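Mandelate racemase/muconate lactonizing enzyme-like protein (Rubrobacter xylanophilus DSM 9941, PDB 2QQ6) probably acts as a magnesium-dependent lyase or isomerase of the enolase superfamily, though its substrate is not established. Local coordinates at residues Asp31-Pro43 / Ala316-Ala328. Sequence-based numbering, arbitrary orientation.
Sequences DEHGLGECYPSAP and APHNVSSPVGTVA
Leu35 and Val324 meet at the apolar centre, their side chains crossing at about a right angle with Leu35 CD2 3.6 Å from Val324 CG2. The other branch, Val324 CG1, stands anti to the backbone N (chi1 174°) and lies against Glu37 CB at 3.7 Å; the two branches of one valine thus serve two residues of strand 32-37, Leu35 and Glu37. Farther along, Val320 CG1 packs against the CG-CD edge of Pro40. It also lies beside the Tyr39 ring, modelled too close for the detail to be trusted. The Tyr39 hydroxyl is hydrogen-bonded to the Phe79 carbonyl of the second subunit.

The axis of strand 32-37 passes that of the helix start, 323-328, at 6.9 Å and 97°, and Glu37 comes down on that end. Its chain is extended, CG anti to the backbone N (chi1 -171°), which carries the carboxylate to Ser322, the N-cap residue. Glu37 OE2 takes the Ser322 N-H on its syn lone pair at 3.1 Å in a nearly straight bond, while Glu37 OE1 is met on its anti side, tilted out of the carboxylate plane, by Gly325 N at 2.9 Å. Ser322 OG also donates to Glu37 OE1, although the modelled separation is too short to trust in detail.

His318, in the loop leading into the helix, touches the magnesium ligand Glu268 while its ND1 is hydrogen-bonded to Asp291. The Glu37 bonds join the N-terminal capping domain to the start of a barrel-domain helix, whose dipole probably stabilises the buried carboxylate as the anion.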
# COMPACT_ATOMS: atom_id res chain seq x y z
N ASP B 31 -30.28 13.23 7.90
CA ASP B 31 -30.18 14.56 7.30
C ASP B 31 -28.75 15.10 7.45
O ASP B 31 -28.28 15.90 6.64
CB ASP B 31 -31.19 15.51 7.97
CG ASP B 31 -30.91 15.71 9.46
OD1 ASP B 31 -31.00 14.73 10.24
OD2 ASP B 31 -30.59 16.86 9.86
N GLU B 32 -28.06 14.62 8.48
CA GLU B 32 -26.69 15.03 8.80
C GLU B 32 -25.58 14.34 8.01
O GLU B 32 -25.75 13.23 7.50
CB GLU B 32 -26.45 14.83 10.29
CG GLU B 32 -26.71 16.07 11.11
CD GLU B 32 -25.62 17.09 10.92
OE1 GLU B 32 -25.13 17.24 9.77
OE2 GLU B 32 -25.24 17.75 11.91
N HIS B 33 -24.43 15.01 7.92
CA HIS B 33 -23.28 14.48 7.21
C HIS B 33 -21.95 15.01 7.74
O HIS B 33 -21.90 16.02 8.45
CB HIS B 33 -23.37 14.83 5.72
CG HIS B 33 -23.07 16.27 5.44
ND1 HIS B 33 -22.64 16.71 4.20
CD2 HIS B 33 -23.11 17.37 6.23
CE1 HIS B 33 -22.43 18.02 4.25
NE2 HIS B 33 -22.71 18.44 5.47
N GLY B 34 -20.87 14.31 7.39
CA GLY B 34 -19.54 14.71 7.79
C GLY B 34 -18.71 14.89 6.53
O GLY B 34 -19.00 14.28 5.50
N LEU B 35 -17.68 15.73 6.59
CA LEU B 35 -16.86 15.97 5.41
C LEU B 35 -15.36 15.67 5.58
O LEU B 35 -14.75 16.06 6.58
CB LEU B 35 -17.03 17.42 4.94
CG LEU B 35 -16.43 17.74 3.57
CD1 LEU B 35 -17.37 17.22 2.48
CD2 LEU B 35 -16.22 19.25 3.42
N GLY B 36 -14.79 14.99 4.59
CA GLY B 36 -13.38 14.66 4.62
C GLY B 36 -12.73 14.69 3.24
O GLY B 36 -13.42 14.54 2.23
N GLU B 37 -11.41 14.89 3.21
CA GLU B 37 -10.68 14.96 1.94
C GLU B 37 -9.51 13.97 1.90
O GLU B 37 -8.70 13.91 2.83
CB GLU B 37 -10.14 16.37 1.71
CG GLU B 37 -9.55 16.58 0.34
CD GLU B 37 -8.77 17.87 0.26
OE1 GLU B 37 -8.97 18.74 1.13
OE2 GLU B 37 -7.96 18.02 -0.69
N CYS B 38 -9.41 13.20 0.81
CA CYS B 38 -8.33 12.24 0.65
C CYS B 38 -7.10 12.94 0.09
O CYS B 38 -7.18 14.04 -0.47
CB CYS B 38 -8.73 11.12 -0.32
SG CYS B 38 -9.95 9.91 0.28
N TYR B 39 -5.95 12.30 0.26
CA TYR B 39 -4.69 12.81 -0.25
C TYR B 39 -4.69 12.52 -1.75
O TYR B 39 -5.32 11.56 -2.21
CB TYR B 39 -3.53 12.09 0.44
CG TYR B 39 -2.19 12.23 -0.26
CD1 TYR B 39 -1.32 13.28 0.05
CD2 TYR B 39 -1.79 11.31 -1.24
CE1 TYR B 39 -0.10 13.41 -0.61
CE2 TYR B 39 -0.57 11.43 -1.89
CZ TYR B 39 0.27 12.49 -1.57
OH TYR B 39 1.46 12.63 -2.23
N PRO B 40 -4.01 13.35 -2.54
CA PRO B 40 -3.97 13.12 -3.98
C PRO B 40 -3.11 11.91 -4.36
O PRO B 40 -1.95 12.04 -4.72
CB PRO B 40 -3.41 14.43 -4.52
CG PRO B 40 -2.54 14.92 -3.38
CD PRO B 40 -3.42 14.65 -2.19
N SER B 41 -3.69 10.73 -4.28
CA SER B 41 -2.94 9.53 -4.60
C SER B 41 -3.42 8.82 -5.87
O SER B 41 -4.62 8.61 -6.08
CB SER B 41 -3.00 8.56 -3.42
OG SER B 41 -2.19 7.43 -3.66
N ALA B 42 -2.46 8.47 -6.72
CA ALA B 42 -2.72 7.75 -7.97
C ALA B 42 -3.93 8.34 -8.67
O ALA B 42 -4.19 9.54 -8.55
CB ALA B 42 -2.94 6.28 -7.66
N PRO B 43 -4.68 7.52 -9.44
CA PRO B 43 -5.84 8.13 -10.10
C PRO B 43 -6.97 8.27 -9.09
O PRO B 43 -7.40 7.29 -8.49
CB PRO B 43 -6.16 7.15 -11.21
CG PRO B 43 -5.80 5.84 -10.59
CD PRO B 43 -4.48 6.15 -9.96
N ALA B 316 5.40 17.24 12.72
CA ALA B 316 5.13 18.24 11.70
C ALA B 316 4.60 17.57 10.44
O ALA B 316 5.32 17.36 9.49
CB ALA B 316 6.40 19.00 11.37
N PRO B 317 3.30 17.25 10.43
CA PRO B 317 2.66 16.59 9.29
C PRO B 317 2.85 17.23 7.92
O PRO B 317 2.96 18.45 7.80
CB PRO B 317 1.20 16.52 9.71
CG PRO B 317 1.04 17.74 10.55
CD PRO B 317 2.29 17.73 11.39
N HIS B 318 2.89 16.38 6.90
CA HIS B 318 3.04 16.77 5.50
C HIS B 318 1.60 17.07 5.05
O HIS B 318 0.69 16.31 5.34
CB HIS B 318 3.66 15.59 4.73
CG HIS B 318 3.78 15.79 3.24
ND1 HIS B 318 2.90 15.24 2.34
CD2 HIS B 318 4.72 16.44 2.50
CE1 HIS B 318 3.29 15.53 1.11
NE2 HIS B 318 4.39 16.26 1.18
N ASN B 319 1.41 18.20 4.38
CA ASN B 319 0.08 18.59 3.94
C ASN B 319 0.08 19.02 2.49
O ASN B 319 0.87 19.88 2.09
CB ASN B 319 -0.42 19.76 4.79
CG ASN B 319 -1.88 20.10 4.54
OD1 ASN B 319 -2.33 20.21 3.40
ND2 ASN B 319 -2.63 20.28 5.62
N VAL B 320 -0.82 18.44 1.70
CA VAL B 320 -0.91 18.79 0.29
C VAL B 320 -2.38 18.81 -0.12
O VAL B 320 -2.72 18.56 -1.28
CB VAL B 320 -0.14 17.76 -0.55
CG1 VAL B 320 -0.93 16.47 -0.67
CG2 VAL B 320 0.18 18.33 -1.90
N SER B 321 -3.26 19.13 0.83
CA SER B 321 -4.69 19.17 0.54
C SER B 321 -5.29 20.56 0.65
O SER B 321 -4.62 21.52 1.04
CB SER B 321 -5.43 18.21 1.48
OG SER B 321 -4.99 16.88 1.27
N SER B 322 -6.57 20.66 0.28
CA SER B 322 -7.32 21.91 0.29
C SER B 322 -7.74 22.31 1.70
O SER B 322 -7.26 21.73 2.68
CB SER B 322 -8.57 21.73 -0.58
OG SER B 322 -9.44 20.79 0.00
N PRO B 323 -8.63 23.31 1.84
CA PRO B 323 -9.04 23.72 3.18
C PRO B 323 -9.64 22.59 4.03
O PRO B 323 -9.52 22.60 5.26
CB PRO B 323 -10.05 24.83 2.91
CG PRO B 323 -9.57 25.42 1.64
CD PRO B 323 -9.23 24.20 0.83
N VAL B 324 -10.28 21.62 3.38
CA VAL B 324 -10.89 20.52 4.12
C VAL B 324 -9.83 19.67 4.83
O VAL B 324 -9.82 19.59 6.07
CB VAL B 324 -11.74 19.62 3.19
CG1 VAL B 324 -12.24 18.41 3.96
CG2 VAL B 324 -12.92 20.40 2.66
N GLY B 325 -8.95 19.04 4.06
CA GLY B 325 -7.91 18.22 4.65
C GLY B 325 -7.06 19.06 5.59
O GLY B 325 -6.83 18.70 6.75
N THR B 326 -6.62 20.19 5.09
CA THR B 326 -5.79 21.09 5.86
C THR B 326 -6.32 21.41 7.24
O THR B 326 -5.58 21.33 8.23
CB THR B 326 -5.58 22.40 5.13
OG1 THR B 326 -5.03 22.13 3.84
CG2 THR B 326 -4.64 23.30 5.91
N VAL B 327 -7.58 21.79 7.34
CA VAL B 327 -8.10 22.16 8.64
C VAL B 327 -8.13 20.98 9.60
O VAL B 327 -7.74 21.13 10.75
CB VAL B 327 -9.50 22.79 8.54
CG1 VAL B 327 -9.96 23.23 9.93
CG2 VAL B 327 -9.44 23.99 7.62
N ALA B 328 -8.58 19.83 9.13
CA ALA B 328 -8.62 18.63 9.97
C ALA B 328 -7.22 18.41 10.55
O ALA B 328 -7.05 18.11 11.74
CB ALA B 328 -9.04 17.42 9.15